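Local coordinates for protein nucleoside-diphosphate-sugar pyrophosphorylase (Vibrio cholerae, PDB 4EVW) that probably transfers a nucleotidyl group from a nucleoside triphosphate to a sugar phosphate, releasing pyrophosphate and forming a nucleoside-diphosphate sugar, at residues 29-34 and 64-69; 136-141 and 167-172; 86-91 and 203-208; 154-159 and 216-221; 53-58 and 79-84. The protein carries 1 engineered substitution. All blocks are in the same frame, centred on the assembly; numbering follows the deposited sequence.

Interaction 1 of 5, residues 29-34 and 64-69; sequences GQTLFE and REKATQ
Lys66 reaches from helix 59-70 past Phe33 to the carboxylate of Glu34, meeting first the ring, then the carboxylate. Its CB rests 3.6 Å from Phe33 CE2, approaching the ring obliquely, and CG follows at a longer distance from Phe33 CD2. A bend at chi2 (-65°) then turns the chain so that CD passes 3.8 Å from Glu34 CD, the two side chains crossing at about a right angle. CE lies 3.9 Å from Glu34 OE1. At the tip, NZ forms a weak salt bridge with Glu34 OE1 at 3.4 Å and comes up to the methyl CG2 of Thr31. That oxygen is already well gripped: Thr31 OG1 donates to the anti lone pair of Glu34 OE1 over 2.6 Å, and Thr31 N meets the same oxygen from above the carboxylate plane. With Glu34 N bonded in return to Thr31 OG1 at 3.2 Å, the two residues form a capping box at the start of helix 32-37. Phe33 continues inward to meet the ring of Phe51 and the side chain of Val63, while Ala67 packs on Phe75, so the contact joins the first turn of helix 32-37 to helix 59-70 beside strand 75-80.

Interaction 2 of 5, residues 136-141 and 167-172; sequences VFQGGG and SDLCST
Phe137 and Cys170 form the tight centre of this antiparallel strand pairing, a hydrogen-bonded pair whose backbones exchange two bonds. Phe137 N donates to Cys170 O at 2.9 Å, in the carbonyl plane, and Cys170 N returns a bond of 3.0 Å to Phe137 O. The Phe137 ring is swung back across the partner strand by its first torsion (72°), which places CG between the backbone N and carbonyl carbon; CE1 lies 3.8 Å from Cys170 CB, and Ser171 O sits at the ring edge. Cys170 SG stands above the ring face at a distance, 5.2 Å from its centroid, and also lies 3.7 Å from Gly139 CA. One residue before the ring, Val136 CB packs 4.1 Å from CB of Leu169, whose side chain points to the sheet face away from the ring.

Toward the 139-141 end the pairing opens out. Gln138 and Asp168 are exposed, and the amide makes a weak bond from NE2 to Asp168 O at 3.1 Å, while the amide and carboxylate planes are 55° apart. Gly140 and Gly141 are poorly ordered. Strand 132-138 is flanked on its other edge by strand 219-223, whose Tyr221 covers Val136 and Leu169, whereas Trp144 meets Phe137 edge to face and Phe231 also meets its ring; strand 169-172 bonds in turn to Ser145 and Ala147.

Interaction 3 of 5, residues 86-91 and 203-208; sequences GQAETV and LYIAPL
Ala88, in the first turn of helix 87-100, fits its methyl into a hollow formed by the 203-208 loop, and the contact is a helix N-terminus packed on a connecting segment. The walls of the hollow come from Leu203 CB, 4.1 Å from Ala88 CB, from Leu208 CD1 at the same distance, and from the backbone carbonyl of Tyr204, whose O lies 3.6 Å from Ala88 CB. That carbonyl oxygen is buried here without a polar partner in the model. In the opposite sense, the CD1 end of Ile205 is a bump lodged against the helix: it presses on Ala88 CA at 3.5 Å and touches Val91 CG2, whose side chain it crosses at about a right angle. The bent second torsion of Ile205 (-86°) turns CD1 toward these atoms. Gln87 CB also borders Ile205 CG1, and Leu203 CD1 lies against Glu89 CB on the other side of the methyl.

Gly86, at the N-cap, lies close to the loop, its CA 3.4 Å from Leu203 O. Tyr183 of helix 180-191 touches Val91, Ile205 and Leu208, and its hydroxyl donates a hydrogen bond to Ala88 O. A water joins the two segments, accepting from Ile205 N and donating to Gln87 OE1. The direct link is Ala88 N to Leu203 O, 3.0 Å, with the donor tilted 31° from the carbonyl plane.

Interaction 4 of 5, residues 154-159 and 216-221; sequences STKVIQ and GLNIHY
Lys156 and His220 form a single backbone bridge, with Tyr221 N bonded to Thr155 O at 2.8 Å and Val157 N to Ile219 O, while the strands beyond run at 104° to each other. Around this bridge the side chains interlock. Thr155 OG1 and His220 ND1 share a short hydrogen bond of 2.6 Å at the edge of the imidazole, and Lys156 CA lies over one face of the same ring, 4.0 Å from its centroid. At the other ring nitrogen, NE2 makes a weak bond to Asn218 OD1, which also receives Lys156 NZ at 3.2 Å, tilted 28° from the carbonyl plane. The bent final torsion of Lys156 (57°) brings NZ there, and also to a water that joins Val157 O and Ile219 N. The Tyr221 ring carries Thr155 CA over its face, a CH-pi contact, and meets Val157 CG2 at its edge; that methyl lies 3.7 Å from Tyr221 CB. Ser154 OG accepts from Lys156 N in an ST turn just before the bridge. Strand 219-223 lies beside strand 132-138, with Ile219 on Leu134, and strand 157-161 pairs with strand 146-149; helix 208-214 covers Ile219.

Interaction 5 of 5, residues 53-58 and 79-84; sequences VRNVYD and ELHTET
Leu80 N donates almost straight to Val53 O, 2.7 Å with an angle of 177° at the hydrogen, and Asn55 N completes the parallel pairing by bonding to Leu80 O at 3.0 Å. A water extends it, donating both to Arg54 O and to Glu79 OE1, so the end of the Glu79 side chain is tied to the backbone of the opposite strand; with CG anti to its backbone N (chi1 -174°), this side chain runs along Asn55, its CD 3.8 Å from Asn55 CB. The Arg54 guanidinium has Glu83 CG over one face, 3.4 Å from NH2. The salt bridge from Arg54 NH2 to Glu83 OE2 is long, 3.9 Å, and acts through charge alone, the oxygen lying well out of the guanidinium plane. Arg54 NE is buried without a partner in the model. Nearer the surface Asn55 ND2 comes to the edge of the His81 ring, the amide and ring planes being perpendicular. On the inner side Val53 CG2 packs 4.0 Å from Glu79 CA. Asn55 centres an inverse gamma turn where the chain leaves the strand. These are the neighbouring parallel strands of a right-handed beta-alpha-beta crossover, 49-54 and 75-80 joined through helix 59-70, as in Rossmann-like nucleotidyltransferase folds.

Overall arrangement
Interactions 1 and 5 share the beta-alpha-beta unit of strand 49-54, helix 59-70 and strand 75-80, yet their centres are 18 Å apart and they do not touch. Interaction 5 passes directly into interaction 3: Thr84 OG1 and Thr90 OG1 are 2.7 Å apart, probably hydrogen-bonded, and Leu80 packs on Thr90. On the other side of the chain's centre from interaction 5, interactions 2 and 4 meet through Tyr221, whose CD1 lies 3.7 Å from Val136 CG2. Interactions 2, 4 and 5 reach the same mixed sheet. A bound magnesium ion lies about 10 Å from the Leu208 side chain of interaction 3 and about 14 Å from that of Leu217 in interaction 4.

Interaction 1 of 5, residues 29-34 and 64-69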
# COMPACT_ATOMS: atom_id res chain seq x y z
N GLY A 29 17.05 16.09 3.27
CA GLY A 29 17.03 16.13 4.72
C GLY A 29 16.36 15.01 5.49
O GLY A 29 16.40 15.00 6.72
N GLN A 30 15.73 14.07 4.79
CA GLN A 30 15.08 12.96 5.48
C GLN A 30 15.00 11.69 4.64
O GLN A 30 15.11 11.74 3.41
CB GLN A 30 13.68 13.39 5.95
CG GLN A 30 12.73 13.80 4.85
CD GLN A 30 11.42 14.34 5.40
OE1 GLN A 30 10.47 14.58 4.65
NE2 GLN A 30 11.36 14.54 6.71
N THR A 31 14.81 10.56 5.31
CA THR A 31 14.73 9.27 4.64
C THR A 31 13.48 9.12 3.79
O THR A 31 12.47 9.78 4.03
CB THR A 31 14.76 8.11 5.66
OG1 THR A 31 13.63 8.22 6.54
CG2 THR A 31 16.05 8.16 6.48
N LEU A 32 13.55 8.25 2.80
CA LEU A 32 12.39 8.03 1.94
C LEU A 32 11.25 7.50 2.82
O LEU A 32 10.08 7.78 2.55
CB LEU A 32 12.75 7.06 0.81
CG LEU A 32 13.85 7.59 -0.13
CD1 LEU A 32 14.00 6.66 -1.34
CD2 LEU A 32 13.49 8.99 -0.60
N PHE A 33 11.59 6.77 3.88
CA PHE A 33 10.58 6.26 4.80
C PHE A 33 9.78 7.43 5.35
O PHE A 33 8.55 7.41 5.37
CB PHE A 33 11.23 5.52 5.97
CG PHE A 33 10.26 5.14 7.07
CD1 PHE A 33 9.44 4.02 6.94
CD2 PHE A 33 10.18 5.90 8.22
CE1 PHE A 33 8.56 3.67 7.96
CE2 PHE A 33 9.30 5.56 9.25
CZ PHE A 33 8.48 4.44 9.11
N GLU A 34 10.49 8.46 5.80
CA GLU A 34 9.85 9.65 6.36
C GLU A 34 9.04 10.42 5.32
O GLU A 34 7.94 10.90 5.61
CB GLU A 34 10.91 10.56 6.98
CG GLU A 34 11.54 9.99 8.24
CD GLU A 34 12.85 10.69 8.59
OE1 GLU A 34 13.90 10.31 8.03
OE2 GLU A 34 12.81 11.62 9.42
N ARG A 64 10.91 2.02 14.40
CA ARG A 64 10.45 2.45 15.71
C ARG A 64 11.01 3.84 16.04
O ARG A 64 10.28 4.70 16.53
CB ARG A 64 10.86 1.44 16.78
CG ARG A 64 10.28 1.78 18.15
CD ARG A 64 10.39 0.62 19.12
NE ARG A 64 9.49 -0.49 18.79
CZ ARG A 64 8.19 -0.51 19.07
NH1 ARG A 64 7.60 0.51 19.69
NH2 ARG A 64 7.46 -1.58 18.75
N GLU A 65 12.29 4.05 15.77
CA GLU A 65 12.91 5.35 16.04
C GLU A 65 12.30 6.46 15.20
O GLU A 65 11.98 7.53 15.72
CB GLU A 65 14.42 5.29 15.81
CG GLU A 65 15.20 4.56 16.90
CD GLU A 65 16.70 4.57 16.66
OE1 GLU A 65 17.15 5.25 15.71
OE2 GLU A 65 17.44 3.90 17.41
N LYS A 66 12.15 6.22 13.90
CA LYS A 66 11.59 7.23 13.01
C LYS A 66 10.12 7.53 13.32
O LYS A 66 9.72 8.70 13.33
CB LYS A 66 11.72 6.79 11.55
CG LYS A 66 13.15 6.67 11.05
CD LYS A 66 13.87 8.01 11.03
CE LYS A 66 15.33 7.82 10.65
NZ LYS A 66 16.03 9.11 10.38
N ALA A 67 9.33 6.49 13.57
CA ALA A 67 7.91 6.70 13.89
C ALA A 67 7.76 7.53 15.16
O ALA A 67 6.92 8.43 15.23
CB ALA A 67 7.21 5.35 14.07
N THR A 68 8.56 7.22 16.17
CA THR A 68 8.50 7.94 17.44
C THR A 68 8.86 9.40 17.19
O THR A 68 8.21 10.33 17.68
CB THR A 68 9.52 7.37 18.44
OG1 THR A 68 9.22 5.99 18.67
CG2 THR A 68 9.47 8.14 19.76
N GLN A 69 9.92 9.59 16.42
CA GLN A 69 10.36 10.92 16.13
C GLN A 69 9.35 11.74 15.35
O GLN A 69 9.23 12.94 15.56
CB GLN A 69 11.66 10.82 15.38
CG GLN A 69 12.32 12.12 15.16
CD GLN A 69 13.66 11.93 14.53
OE1 GLN A 69 14.13 10.79 14.38
NE2 GLN A 69 14.31 13.02 14.17

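Interaction 2 of 5, residues 136-141 and 167-172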
# COMPACT_ATOMS: atom_id res chain seq x y z
N VAL A 136 -6.77 6.53 -7.36
CA VAL A 136 -6.23 6.42 -8.71
C VAL A 136 -5.84 7.76 -9.32
O VAL A 136 -6.24 8.82 -8.83
CB VAL A 136 -7.26 5.74 -9.66
CG1 VAL A 136 -7.55 4.31 -9.20
CG2 VAL A 136 -8.56 6.55 -9.70
N PHE A 137 -5.03 7.70 -10.37
CA PHE A 137 -4.63 8.90 -11.09
C PHE A 137 -4.67 8.55 -12.58
O PHE A 137 -4.70 7.38 -12.95
CB PHE A 137 -3.22 9.38 -10.69
CG PHE A 137 -2.10 8.52 -11.19
CD1 PHE A 137 -1.83 7.30 -10.59
CD2 PHE A 137 -1.32 8.93 -12.26
CE1 PHE A 137 -0.79 6.50 -11.05
CE2 PHE A 137 -0.28 8.14 -12.73
CZ PHE A 137 -0.01 6.92 -12.12
N GLN A 138 -4.69 9.58 -13.42
CA GLN A 138 -4.74 9.39 -14.86
C GLN A 138 -3.30 9.09 -15.29
O GLN A 138 -2.51 10.01 -15.49
CB GLN A 138 -5.24 10.67 -15.52
CG GLN A 138 -5.94 10.46 -16.85
CD GLN A 138 -7.37 9.98 -16.69
OE1 GLN A 138 -8.25 10.73 -16.25
NE2 GLN A 138 -7.62 8.73 -17.04
N GLY A 139 -2.97 7.81 -15.44
CA GLY A 139 -1.60 7.46 -15.77
C GLY A 139 -1.20 6.95 -17.14
O GLY A 139 -2.01 6.42 -17.89
N GLY A 140 0.08 7.10 -17.44
CA GLY A 140 0.61 6.67 -18.72
C GLY A 140 1.25 5.30 -18.70
O GLY A 140 1.88 4.89 -17.72
N GLY A 141 1.10 4.58 -19.80
CA GLY A 141 1.71 3.26 -19.89
C GLY A 141 0.85 2.12 -19.40
O GLY A 141 -0.33 2.29 -19.06
N SER A 167 -8.31 -0.06 -18.25
CA SER A 167 -8.79 1.33 -18.16
C SER A 167 -7.58 2.24 -18.11
O SER A 167 -6.45 1.79 -18.23
CB SER A 167 -9.59 1.53 -16.87
OG SER A 167 -8.72 1.74 -15.77
N ASP A 168 -7.82 3.54 -17.93
CA ASP A 168 -6.69 4.45 -17.80
C ASP A 168 -6.66 5.08 -16.40
O ASP A 168 -6.07 6.14 -16.20
CB ASP A 168 -6.68 5.52 -18.91
CG ASP A 168 -7.95 6.32 -18.97
OD1 ASP A 168 -8.91 5.96 -18.26
OD2 ASP A 168 -7.98 7.30 -19.74
N LEU A 169 -7.30 4.41 -15.45
CA LEU A 169 -7.29 4.85 -14.05
C LEU A 169 -6.29 3.92 -13.37
O LEU A 169 -6.58 2.74 -13.14
CB LEU A 169 -8.67 4.68 -13.41
CG LEU A 169 -9.81 5.48 -14.06
CD1 LEU A 169 -11.11 5.18 -13.37
CD2 LEU A 169 -9.49 6.96 -13.99
N CYS A 170 -5.12 4.45 -13.04
CA CYS A 170 -4.05 3.67 -12.42
C CYS A 170 -3.92 3.88 -10.93
O CYS A 170 -4.00 5.00 -10.44
CB CYS A 170 -2.72 4.01 -13.09
SG CYS A 170 -2.85 4.06 -14.89
N SER A 171 -3.69 2.78 -10.21
CA SER A 171 -3.54 2.85 -8.76
C SER A 171 -2.31 3.62 -8.30
O SER A 171 -1.22 3.48 -8.86
CB SER A 171 -3.49 1.44 -8.16
OG SER A 171 -3.20 1.50 -6.77
N THR A 172 -2.50 4.43 -7.26
CA THR A 172 -1.40 5.20 -6.69
C THR A 172 -0.70 4.31 -5.67
O THR A 172 0.35 4.65 -5.15
CB THR A 172 -1.91 6.43 -5.93
OG1 THR A 172 -2.72 6.00 -4.83
CG2 THR A 172 -2.75 7.33 -6.84

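Interaction 3 of 5, residues 86-91 and 203-208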
# COMPACT_ATOMS: atom_id res chain seq x y z
N GLY A 86 4.53 -11.15 -2.04
CA GLY A 86 4.04 -9.86 -2.49
C GLY A 86 3.33 -9.10 -1.39
O GLY A 86 3.05 -9.65 -0.33
N GLN A 87 3.01 -7.83 -1.65
CA GLN A 87 2.35 -6.99 -0.65
C GLN A 87 1.09 -7.56 -0.01
O GLN A 87 0.84 -7.33 1.17
CB GLN A 87 2.02 -5.62 -1.23
CG GLN A 87 3.24 -4.75 -1.50
CD GLN A 87 2.84 -3.35 -1.92
OE1 GLN A 87 1.68 -3.09 -2.25
NE2 GLN A 87 3.81 -2.43 -1.91
N ALA A 88 0.28 -8.29 -0.78
CA ALA A 88 -0.94 -8.83 -0.22
C ALA A 88 -0.62 -9.85 0.87
O ALA A 88 -1.29 -9.90 1.90
CB ALA A 88 -1.81 -9.48 -1.31
N GLU A 89 0.41 -10.68 0.65
CA GLU A 89 0.76 -11.65 1.67
C GLU A 89 1.40 -10.93 2.85
O GLU A 89 1.16 -11.28 4.01
CB GLU A 89 1.73 -12.72 1.12
CG GLU A 89 2.08 -13.76 2.18
CD GLU A 89 2.92 -14.92 1.65
OE1 GLU A 89 3.76 -14.71 0.75
OE2 GLU A 89 2.74 -16.04 2.17
N THR A 90 2.23 -9.93 2.57
CA THR A 90 2.88 -9.17 3.63
C THR A 90 1.82 -8.60 4.57
O THR A 90 1.94 -8.72 5.80
CB THR A 90 3.72 -8.03 3.05
OG1 THR A 90 4.73 -8.59 2.19
CG2 THR A 90 4.38 -7.22 4.17
N VAL A 91 0.80 -7.98 4.00
CA VAL A 91 -0.28 -7.40 4.80
C VAL A 91 -0.98 -8.47 5.65
O VAL A 91 -1.18 -8.29 6.85
CB VAL A 91 -1.31 -6.70 3.90
CG1 VAL A 91 -2.56 -6.36 4.70
CG2 VAL A 91 -0.68 -5.41 3.32
N LEU A 203 1.60 -12.10 -5.19
CA LEU A 203 0.31 -11.76 -4.61
C LEU A 203 0.20 -10.26 -4.37
O LEU A 203 0.73 -9.73 -3.40
CB LEU A 203 0.12 -12.53 -3.30
CG LEU A 203 0.19 -14.06 -3.44
CD1 LEU A 203 0.03 -14.71 -2.06
CD2 LEU A 203 -0.92 -14.53 -4.37
N TYR A 204 -0.49 -9.59 -5.29
CA TYR A 204 -0.69 -8.15 -5.23
C TYR A 204 -2.02 -7.78 -4.60
O TYR A 204 -2.95 -8.59 -4.57
CB TYR A 204 -0.60 -7.58 -6.64
CG TYR A 204 0.71 -7.86 -7.32
CD1 TYR A 204 1.92 -7.44 -6.75
CD2 TYR A 204 0.76 -8.56 -8.53
CE1 TYR A 204 3.14 -7.70 -7.37
CE2 TYR A 204 1.98 -8.83 -9.15
CZ TYR A 204 3.16 -8.39 -8.57
OH TYR A 204 4.36 -8.64 -9.19
N ILE A 205 -2.13 -6.54 -4.12
CA ILE A 205 -3.35 -6.08 -3.47
C ILE A 205 -4.53 -5.77 -4.40
O ILE A 205 -5.65 -6.18 -4.13
CB ILE A 205 -3.09 -4.80 -2.64
CG1 ILE A 205 -1.97 -5.03 -1.62
CG2 ILE A 205 -4.40 -4.37 -1.93
CD1 ILE A 205 -2.41 -5.63 -0.31
N ALA A 206 -4.27 -5.05 -5.49
CA ALA A 206 -5.35 -4.66 -6.40
C ALA A 206 -6.30 -5.79 -6.82
O ALA A 206 -7.51 -5.61 -6.80
CB ALA A 206 -4.76 -3.96 -7.64
N PRO A 207 -5.76 -6.96 -7.19
CA PRO A 207 -6.62 -8.07 -7.60
C PRO A 207 -7.63 -8.50 -6.53
O PRO A 207 -8.69 -9.05 -6.84
CB PRO A 207 -5.63 -9.19 -7.91
CG PRO A 207 -4.44 -8.45 -8.40
CD PRO A 207 -4.34 -7.27 -7.45
N LEU A 208 -7.30 -8.26 -5.26
CA LEU A 208 -8.18 -8.65 -4.17
C LEU A 208 -9.55 -8.01 -4.27
O LEU A 208 -10.54 -8.60 -3.84
CB LEU A 208 -7.56 -8.33 -2.80
CG LEU A 208 -6.25 -9.05 -2.50
CD1 LEU A 208 -5.84 -8.83 -1.03
CD2 LEU A 208 -6.42 -10.53 -2.78
O HOH W 1 0.18 -4.80 -4.39

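Interaction 4 of 5, residues 154-159 and 216-221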
# COMPACT_ATOMS: atom_id res chain seq x y z
N SER A 154 -20.11 8.02 -12.03
CA SER A 154 -20.14 7.08 -10.92
C SER A 154 -18.70 6.76 -10.58
O SER A 154 -17.86 6.66 -11.47
CB SER A 154 -20.86 5.79 -11.31
OG SER A 154 -20.67 4.79 -10.32
N THR A 155 -18.40 6.60 -9.30
CA THR A 155 -17.04 6.28 -8.90
C THR A 155 -16.95 4.80 -8.57
O THR A 155 -15.97 4.33 -8.00
CB THR A 155 -16.59 7.10 -7.68
OG1 THR A 155 -17.56 6.98 -6.64
CG2 THR A 155 -16.40 8.55 -8.05
N LYS A 156 -17.99 4.05 -8.94
CA LYS A 156 -18.02 2.62 -8.67
C LYS A 156 -16.99 1.89 -9.53
O LYS A 156 -16.77 2.25 -10.69
CB LYS A 156 -19.43 2.08 -8.95
CG LYS A 156 -19.85 0.94 -8.04
CD LYS A 156 -21.32 0.59 -8.25
CE LYS A 156 -21.61 -0.84 -7.81
NZ LYS A 156 -21.24 -1.10 -6.39
N VAL A 157 -16.35 0.88 -8.96
CA VAL A 157 -15.35 0.08 -9.68
C VAL A 157 -15.93 -1.31 -9.93
O VAL A 157 -16.46 -1.94 -9.02
CB VAL A 157 -14.04 -0.05 -8.86
CG1 VAL A 157 -13.06 -0.97 -9.58
CG2 VAL A 157 -13.41 1.33 -8.68
N ILE A 158 -15.83 -1.78 -11.17
CA ILE A 158 -16.37 -3.09 -11.50
C ILE A 158 -15.30 -4.15 -11.69
O ILE A 158 -15.60 -5.33 -11.73
CB ILE A 158 -17.23 -3.05 -12.78
CG1 ILE A 158 -16.41 -2.50 -13.95
CG2 ILE A 158 -18.48 -2.21 -12.54
CD1 ILE A 158 -17.15 -2.51 -15.28
N GLN A 159 -14.04 -3.73 -11.80
CA GLN A 159 -12.95 -4.68 -12.01
C GLN A 159 -11.59 -4.03 -11.81
O GLN A 159 -11.43 -2.83 -12.02
CB GLN A 159 -13.04 -5.24 -13.44
CG GLN A 159 -12.01 -6.30 -13.81
CD GLN A 159 -12.08 -6.68 -15.29
OE1 GLN A 159 -13.04 -6.35 -15.99
NE2 GLN A 159 -11.05 -7.37 -15.78
N GLY A 216 -20.47 -8.60 -4.15
CA GLY A 216 -21.43 -7.52 -4.06
C GLY A 216 -21.08 -6.34 -3.18
O GLY A 216 -21.94 -5.51 -2.91
N LEU A 217 -19.83 -6.26 -2.72
CA LEU A 217 -19.45 -5.14 -1.88
C LEU A 217 -19.35 -3.90 -2.75
O LEU A 217 -19.12 -3.98 -3.96
CB LEU A 217 -18.13 -5.40 -1.15
CG LEU A 217 -18.15 -6.58 -0.18
CD1 LEU A 217 -16.97 -6.44 0.79
CD2 LEU A 217 -19.46 -6.61 0.60
N ASN A 218 -19.53 -2.75 -2.11
CA ASN A 218 -19.53 -1.46 -2.79
C ASN A 218 -18.13 -0.85 -2.87
O ASN A 218 -17.70 -0.13 -1.98
CB ASN A 218 -20.49 -0.53 -2.02
CG ASN A 218 -20.77 0.75 -2.76
OD1 ASN A 218 -20.62 0.83 -3.97
ND2 ASN A 218 -21.21 1.76 -2.02
N ILE A 219 -17.43 -1.13 -3.97
CA ILE A 219 -16.07 -0.64 -4.16
C ILE A 219 -16.00 0.55 -5.11
O ILE A 219 -16.56 0.53 -6.20
CB ILE A 219 -15.16 -1.77 -4.70
CG1 ILE A 219 -15.23 -2.99 -3.76
CG2 ILE A 219 -13.73 -1.27 -4.84
CD1 ILE A 219 -14.83 -2.71 -2.31
N HIS A 220 -15.29 1.60 -4.68
CA HIS A 220 -15.17 2.80 -5.50
C HIS A 220 -13.73 3.19 -5.77
O HIS A 220 -12.79 2.56 -5.29
CB HIS A 220 -15.86 3.98 -4.81
CG HIS A 220 -17.35 3.88 -4.81
ND1 HIS A 220 -18.15 4.75 -5.51
CD2 HIS A 220 -18.19 3.00 -4.20
CE1 HIS A 220 -19.42 4.42 -5.35
NE2 HIS A 220 -19.47 3.36 -4.56
N TYR A 221 -13.56 4.24 -6.56
CA TYR A 221 -12.23 4.76 -6.81
C TYR A 221 -12.29 6.21 -6.41
O TYR A 221 -13.37 6.78 -6.26
CB TYR A 221 -11.80 4.63 -8.28
CG TYR A 221 -12.54 5.51 -9.29
CD1 TYR A 221 -12.22 6.86 -9.45
CD2 TYR A 221 -13.53 4.96 -10.11
CE1 TYR A 221 -12.87 7.64 -10.42
CE2 TYR A 221 -14.18 5.73 -11.08
CZ TYR A 221 -13.85 7.07 -11.23
OH TYR A 221 -14.48 7.82 -12.19
O HOH W 2 -18.18 -2.16 -6.62

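Interaction 5 of 5, residues 53-58 and 79-84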
# COMPACT_ATOMS: atom_id res chain seq x y z
N VAL A 53 7.67 -5.09 8.53
CA VAL A 53 9.03 -5.14 8.05
C VAL A 53 9.62 -6.52 8.09
O VAL A 53 9.03 -7.47 8.59
CB VAL A 53 9.93 -4.26 8.92
CG1 VAL A 53 9.37 -2.86 9.02
CG2 VAL A 53 10.03 -4.87 10.32
N ARG A 54 10.84 -6.60 7.57
CA ARG A 54 11.55 -7.85 7.57
C ARG A 54 12.71 -7.78 8.54
O ARG A 54 13.19 -6.69 8.86
CB ARG A 54 12.07 -8.13 6.19
CG ARG A 54 12.02 -9.57 5.94
CD ARG A 54 11.93 -9.84 4.50
NE ARG A 54 12.83 -10.93 4.22
CZ ARG A 54 13.99 -10.79 3.61
NH1 ARG A 54 14.38 -9.59 3.18
NH2 ARG A 54 14.77 -11.84 3.45
N ASN A 55 13.17 -8.94 8.99
CA ASN A 55 14.27 -9.00 9.94
C ASN A 55 15.63 -8.78 9.30
O ASN A 55 16.54 -9.58 9.47
CB ASN A 55 14.25 -10.34 10.67
CG ASN A 55 14.47 -11.52 9.74
OD1 ASN A 55 14.28 -11.42 8.53
ND2 ASN A 55 14.85 -12.66 10.31
N VAL A 56 15.77 -7.68 8.56
CA VAL A 56 17.03 -7.34 7.91
C VAL A 56 17.38 -5.87 8.12
O VAL A 56 16.49 -5.05 8.37
CB VAL A 56 17.01 -7.63 6.39
CG1 VAL A 56 17.02 -9.13 6.12
CG2 VAL A 56 15.78 -6.99 5.76
N TYR A 57 18.67 -5.56 8.04
CA TYR A 57 19.19 -4.20 8.20
C TYR A 57 18.73 -3.46 9.44
O TYR A 57 18.70 -2.23 9.45
CB TYR A 57 18.83 -3.36 6.98
CG TYR A 57 19.41 -3.90 5.71
CD1 TYR A 57 20.75 -3.66 5.38
CD2 TYR A 57 18.64 -4.66 4.85
CE1 TYR A 57 21.29 -4.19 4.21
CE2 TYR A 57 19.17 -5.19 3.69
CZ TYR A 57 20.50 -4.94 3.37
OH TYR A 57 21.03 -5.45 2.21
N ASP A 58 18.35 -4.19 10.48
CA ASP A 58 17.90 -3.59 11.72
C ASP A 58 16.74 -2.63 11.46
O ASP A 58 16.62 -1.57 12.08
CB ASP A 58 19.08 -2.87 12.39
CG ASP A 58 20.22 -3.82 12.72
OD1 ASP A 58 19.98 -4.79 13.48
OD2 ASP A 58 21.35 -3.62 12.23
N GLU A 79 7.30 -7.85 12.56
CA GLU A 79 8.54 -8.24 11.89
C GLU A 79 8.41 -9.63 11.30
O GLU A 79 8.16 -10.60 12.01
CB GLU A 79 9.70 -8.18 12.89
CG GLU A 79 11.06 -8.43 12.26
CD GLU A 79 12.18 -8.41 13.28
OE1 GLU A 79 13.11 -7.59 13.13
OE2 GLU A 79 12.13 -9.21 14.24
N LEU A 80 8.57 -9.72 9.98
CA LEU A 80 8.47 -10.99 9.28
C LEU A 80 9.87 -11.58 9.12
O LEU A 80 10.84 -10.84 8.96
CB LEU A 80 7.81 -10.78 7.91
CG LEU A 80 6.44 -10.10 7.98
CD1 LEU A 80 5.76 -10.14 6.61
CD2 LEU A 80 5.56 -10.80 9.01
N HIS A 81 9.99 -12.90 9.17
CA HIS A 81 11.30 -13.53 9.07
C HIS A 81 11.61 -14.22 7.74
O HIS A 81 12.72 -14.70 7.54
CB HIS A 81 11.48 -14.49 10.24
CG HIS A 81 11.40 -13.82 11.58
ND1 HIS A 81 12.47 -13.14 12.13
CD2 HIS A 81 10.37 -13.68 12.45
CE1 HIS A 81 12.10 -12.61 13.28
NE2 HIS A 81 10.83 -12.92 13.50
N THR A 82 10.63 -14.25 6.84
CA THR A 82 10.84 -14.84 5.52
C THR A 82 10.34 -13.84 4.49
O THR A 82 9.56 -12.95 4.81
CB THR A 82 10.04 -16.16 5.30
OG1 THR A 82 8.66 -15.85 5.08
CG2 THR A 82 10.17 -17.08 6.50
N GLU A 83 10.82 -13.97 3.26
CA GLU A 83 10.37 -13.09 2.19
C GLU A 83 8.94 -13.53 1.90
O GLU A 83 8.59 -14.69 2.15
CB GLU A 83 11.21 -13.30 0.93
CG GLU A 83 12.69 -13.00 1.09
CD GLU A 83 13.48 -13.36 -0.15
OE1 GLU A 83 12.91 -13.29 -1.26
OE2 GLU A 83 14.68 -13.70 -0.02
N THR A 84 8.11 -12.63 1.39
CA THR A 84 6.74 -13.00 1.05
C THR A 84 6.59 -13.00 -0.47
O THR A 84 7.50 -12.61 -1.19
CB THR A 84 5.71 -12.01 1.63
OG1 THR A 84 5.82 -10.76 0.96
CG2 THR A 84 5.93 -11.83 3.13
O HOH W 3 13.94 -5.83 11.35